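Local coordinates for synaptic vesicle membrane protein VAT-1 homolog-like (Homo sapiens, PDB 4A27), which probably acts as an oxidoreductase of the quinone oxidoreductase branch of the zinc-containing alcohol dehydrogenase family, although its substrate is not established, at residues P112-F123 with L300-P311. Residues are numbered along the deposited sequence; the frame is centred on the assembly and turned at random.
Sequences PDDMSFSEAAAF and LIGLYNQKKIKP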
loop_
_atom_site.group_PDB
_atom_site.type_symbol
_atom_site.label_atom_id
_atom_site.label_comp_id
_atom_site.label_asym_id
_atom_site.label_seq_id
_atom_site.Cartn_x
_atom_site.Cartn_y
_atom_site.Cartn_z
ATOM N N PRO A 112 17.459 16.362 -20.415
ATOM C CA PRO A 112 17.200 17.575 -21.191
ATOM C C PRO A 112 18.395 18.521 -21.247
ATOM O O PRO A 112 19.206 18.563 -20.309
ATOM C CB PRO A 112 16.057 18.263 -20.422
ATOM C CG PRO A 112 15.634 17.330 -19.335
ATOM C CD PRO A 112 16.744 16.348 -19.123
ATOM N N ASP A 113 18.457 19.318 -22.312
ATOM C CA ASP A 113 19.543 20.294 -22.518
ATOM C C ASP A 113 19.610 21.338 -21.398
ATOM O O ASP A 113 20.681 21.838 -21.076
ATOM C CB ASP A 113 19.366 21.011 -23.879
ATOM C CG ASP A 113 19.500 20.059 -25.096
ATOM O OD1 ASP A 113 20.076 18.948 -24.971
ATOM O OD2 ASP A 113 19.026 20.427 -26.188
ATOM N N ASP A 114 18.467 21.646 -20.797
ATOM C CA ASP A 114 18.380 22.624 -19.714
ATOM C C ASP A 114 18.998 22.124 -18.401
ATOM O O ASP A 114 19.258 22.918 -17.511
ATOM C CB ASP A 114 16.910 22.964 -19.433
ATOM C CG ASP A 114 16.353 23.991 -20.378
ATOM O OD1 ASP A 114 17.020 24.319 -21.385
ATOM O OD2 ASP A 114 15.233 24.472 -20.106
ATOM N N MET A 115 19.158 20.810 -18.273
ATOM C CA MET A 115 19.602 20.211 -17.030
ATOM C C MET A 115 21.139 20.084 -16.990
ATOM O O MET A 115 21.721 19.449 -17.839
ATOM C CB MET A 115 18.915 18.849 -16.853
ATOM C CG MET A 115 19.222 18.186 -15.515
ATOM S SD MET A 115 18.449 16.543 -15.340
ATOM C CE MET A 115 16.776 17.113 -14.997
ATOM N N SER A 116 21.783 20.679 -15.985
ATOM C CA SER A 116 23.228 20.675 -15.879
ATOM C C SER A 116 23.650 19.289 -15.398
ATOM O O SER A 116 22.787 18.512 -14.941
ATOM C CB SER A 116 23.685 21.689 -14.836
ATOM O OG SER A 116 23.283 21.239 -13.566
ATOM N N PHE A 117 24.938 18.970 -15.517
ATOM C CA PHE A 117 25.420 17.633 -15.100
ATOM C C PHE A 117 25.306 17.430 -13.593
ATOM O O PHE A 117 25.023 16.309 -13.144
ATOM C CB PHE A 117 26.865 17.366 -15.546
ATOM C CG PHE A 117 27.011 17.235 -17.034
ATOM C CD1 PHE A 117 26.504 16.124 -17.692
ATOM C CD2 PHE A 117 27.607 18.239 -17.778
ATOM C CE1 PHE A 117 26.616 15.997 -19.071
ATOM C CE2 PHE A 117 27.706 18.129 -19.156
ATOM C CZ PHE A 117 27.210 17.003 -19.799
ATOM N N SER A 118 25.544 18.492 -12.815
ATOM C CA SER A 118 25.444 18.412 -11.355
ATOM C C SER A 118 23.982 18.171 -10.919
ATOM O O SER A 118 23.720 17.322 -10.093
ATOM C CB SER A 118 26.043 19.646 -10.660
ATOM O OG SER A 118 25.370 20.819 -11.049
ATOM N N GLU A 119 23.021 18.883 -11.488
ATOM C CA GLU A 119 21.599 18.569 -11.242
ATOM C C GLU A 119 21.231 17.125 -11.575
ATOM O O GLU A 119 20.430 16.501 -10.857
ATOM C CB GLU A 119 20.699 19.442 -12.110
ATOM C CG GLU A 119 20.225 20.698 -11.482
ATOM C CD GLU A 119 19.220 21.435 -12.373
ATOM O OE1 GLU A 119 19.503 21.664 -13.568
ATOM O OE2 GLU A 119 18.150 21.789 -11.874
ATOM N N ALA A 120 21.738 16.642 -12.726
ATOM C CA ALA A 120 21.398 15.341 -13.244
ATOM C C ALA A 120 21.887 14.210 -12.331
ATOM O O ALA A 120 21.184 13.219 -12.170
ATOM C CB ALA A 120 21.960 15.132 -14.719
ATOM N N ALA A 121 23.064 14.379 -11.732
ATOM C CA ALA A 121 23.616 13.380 -10.803
ATOM C C ALA A 121 22.897 13.446 -9.493
ATOM O O ALA A 121 23.118 12.620 -8.632
ATOM C CB ALA A 121 25.123 13.633 -10.544
ATOM N N ALA A 122 22.167 14.542 -9.287
ATOM C CA ALA A 122 21.347 14.711 -8.104
ATOM C C ALA A 122 19.950 14.173 -8.255
ATOM O O ALA A 122 19.169 14.237 -7.302
ATOM C CB ALA A 122 21.261 16.180 -7.781
ATOM N N PHE A 123 19.588 13.792 -9.478
ATOM C CA PHE A 123 18.189 13.555 -9.869
ATOM C C PHE A 123 17.669 12.092 -9.577
ATOM O O PHE A 123 16.767 11.921 -8.763
ATOM C CB PHE A 123 18.047 13.893 -11.344
ATOM C CG PHE A 123 16.656 14.063 -11.806
ATOM C CD1 PHE A 123 15.972 15.239 -11.543
ATOM C CD2 PHE A 123 16.003 13.053 -12.499
ATOM C CE1 PHE A 123 14.659 15.414 -11.981
ATOM C CE2 PHE A 123 14.681 13.230 -12.945
ATOM C CZ PHE A 123 14.022 14.420 -12.684
ATOM N N LEU A 300 9.087 11.764 -14.154
ATOM C CA LEU A 300 9.938 12.785 -13.455
ATOM C C LEU A 300 10.484 13.842 -14.453
ATOM O O LEU A 300 10.484 15.038 -14.159
ATOM C CB LEU A 300 11.073 12.146 -12.682
ATOM C CG LEU A 300 10.651 11.313 -11.476
ATOM C CD1 LEU A 300 11.785 10.513 -10.916
ATOM C CD2 LEU A 300 10.063 12.290 -10.328
ATOM N N ILE A 301 10.909 13.415 -15.646
ATOM C CA ILE A 301 11.493 14.356 -16.612
ATOM C C ILE A 301 10.419 15.294 -17.174
ATOM O O ILE A 301 10.682 16.499 -17.397
ATOM C CB ILE A 301 12.274 13.635 -17.733
ATOM C CG1 ILE A 301 13.615 13.111 -17.226
ATOM C CG2 ILE A 301 12.617 14.593 -18.884
ATOM C CD1 ILE A 301 14.318 12.225 -18.280
ATOM N N GLY A 302 9.214 14.751 -17.385
ATOM C CA GLY A 302 8.049 15.571 -17.778
ATOM C C GLY A 302 7.771 16.665 -16.756
ATOM O O GLY A 302 7.653 17.812 -17.126
ATOM N N LEU A 303 7.765 16.314 -15.462
ATOM C CA LEU A 303 7.605 17.294 -14.396
ATOM C C LEU A 303 8.756 18.316 -14.377
ATOM O O LEU A 303 8.506 19.527 -14.250
ATOM C CB LEU A 303 7.491 16.595 -13.011
ATOM C CG LEU A 303 6.207 15.787 -12.793
ATOM C CD1 LEU A 303 6.237 15.055 -11.431
ATOM C CD2 LEU A 303 4.959 16.686 -12.893
ATOM N N TYR A 304 10.010 17.853 -14.495
ATOM C CA TYR A 304 11.149 18.775 -14.552
ATOM C C TYR A 304 10.998 19.843 -15.678
ATOM O O TYR A 304 11.263 21.039 -15.481
ATOM C CB TYR A 304 12.435 18.029 -14.777
ATOM C CG TYR A 304 13.633 18.929 -14.903
ATOM C CD1 TYR A 304 14.331 19.349 -13.772
ATOM C CD2 TYR A 304 14.080 19.354 -16.146
ATOM C CE1 TYR A 304 15.436 20.159 -13.865
ATOM C CE2 TYR A 304 15.206 20.179 -16.251
ATOM C CZ TYR A 304 15.873 20.555 -15.094
ATOM O OH TYR A 304 16.971 21.349 -15.129
ATOM N N ASN A 305 10.604 19.379 -16.851
ATOM C CA ASN A 305 10.387 20.263 -18.028
ATOM C C ASN A 305 9.234 21.259 -17.880
ATOM O O ASN A 305 9.267 22.332 -18.459
ATOM C CB ASN A 305 10.180 19.406 -19.274
ATOM C CG ASN A 305 11.484 18.697 -19.727
ATOM O OD1 ASN A 305 12.572 19.057 -19.310
ATOM N ND2 ASN A 305 11.353 17.666 -20.538
ATOM N N GLN A 306 8.208 20.882 -17.134
ATOM C CA GLN A 306 7.147 21.791 -16.768
ATOM C C GLN A 306 7.522 22.658 -15.558
ATOM O O GLN A 306 6.689 23.436 -15.075
ATOM C CB GLN A 306 5.874 21.010 -16.449
ATOM C CG GLN A 306 5.278 20.265 -17.627
ATOM C CD GLN A 306 4.120 19.344 -17.206
ATOM O OE1 GLN A 306 3.965 19.011 -16.038
ATOM N NE2 GLN A 306 3.307 18.939 -18.170
ATOM N N LYS A 307 8.753 22.516 -15.061
ATOM C CA LYS A 307 9.280 23.356 -13.969
ATOM C C LYS A 307 8.547 23.121 -12.677
ATOM O O LYS A 307 8.508 23.986 -11.826
ATOM C CB LYS A 307 9.215 24.857 -14.313
ATOM C CG LYS A 307 9.691 25.216 -15.707
ATOM C CD LYS A 307 11.195 25.050 -15.824
ATOM C CE LYS A 307 11.687 25.484 -17.172
ATOM N NZ LYS A 307 13.167 25.387 -17.198
ATOM N N LYS A 308 8.007 21.927 -12.508
ATOM C CA LYS A 308 7.364 21.555 -11.259
ATOM C C LYS A 308 8.278 20.900 -10.246
ATOM O O LYS A 308 7.938 20.841 -9.087
ATOM C CB LYS A 308 6.188 20.646 -11.537
ATOM C CG LYS A 308 5.013 21.441 -12.186
ATOM C CD LYS A 308 3.995 20.513 -12.805
ATOM C CE LYS A 308 2.741 21.306 -13.358
ATOM N NZ LYS A 308 1.690 21.376 -12.312
ATOM N N ILE A 309 9.419 20.385 -10.677
ATOM C CA ILE A 309 10.400 19.869 -9.749
ATOM C C ILE A 309 11.807 20.305 -10.183
ATOM O O ILE A 309 12.033 20.608 -11.343
ATOM C CB ILE A 309 10.354 18.321 -9.625
ATOM C CG1 ILE A 309 10.658 17.635 -10.948
ATOM C CG2 ILE A 309 9.005 17.779 -9.034
ATOM C CD1 ILE A 309 10.969 16.129 -10.738
ATOM N N LYS A 310 12.741 20.300 -9.234
ATOM C CA LYS A 310 14.108 20.721 -9.446
ATOM C C LYS A 310 14.976 20.219 -8.278
ATOM O O LYS A 310 14.727 20.546 -7.119
ATOM C CB LYS A 310 14.177 22.250 -9.547
ATOM C CG LYS A 310 15.585 22.817 -9.715
ATOM C CD LYS A 310 15.556 24.327 -10.009
ATOM C CE LYS A 310 16.851 24.822 -10.678
ATOM N NZ LYS A 310 16.923 24.481 -12.133
ATOM N N PRO A 311 15.990 19.429 -8.580
ATOM C CA PRO A 311 16.862 18.921 -7.536
ATOM C C PRO A 311 17.521 20.053 -6.750
ATOM O O PRO A 311 17.855 21.080 -7.311
ATOM C CB PRO A 311 17.875 18.058 -8.302
ATOM C CG PRO A 311 17.371 17.927 -9.683
ATOM C CD PRO A 311 16.360 18.954 -9.933
#
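With CG anti to the backbone N (chi1 178°), Tyr304 extends its ring from the last turn of helix 290-305 toward Met115, whose chain runs extended to SD and then bends (chi3 -77°), bringing CE over the ring. CE sits 3.3 Å from the centroid of the Tyr304 ring, almost on its normal, a CH-pi contact within a Met-aromatic pair in which SD stands farther above the same face. The phenol hydroxyl donates to Glu119 OE1 at 3.0 Å, from above the carboxylate plane, which is turned 61° from the ring. The other oxygen, OE2, forms a salt bridge with Lys310 NZ at 3.0 Å, so this buried carboxylate is gripped through both oxygens. Ser116, the N-cap of helix 117-121, accepts from Glu119 N through OG and returns a weak bond from its own N to OE1, which makes a capping box. In the medium-chain dehydrogenase fold, this ties residues 112-123, following strand 108-110 of the mixed sheet, to the end of helix 290-305, which comes after the parallel Rossmann-type sheet and where Lys307 closes a Schellman motif. A phenylalanine in place of Tyr304 would probably leave Glu119 OE1 without its hydroxyl donor. Beyond Met115, the Phe123 ring meets Pro311 CG at its edge, 3.6 Å from CD1, while CZ lies 3.7 Å from Leu300 CB and CE1 approaches Ile309 CD1. Phe127 of helix 124-137 lies nearly parallel to this ring. Pro112 CG rests 3.5 Å from Asn305 OD1, and Asp114 OD2 makes a long salt bridge of 3.7 Å with Lys307 NZ.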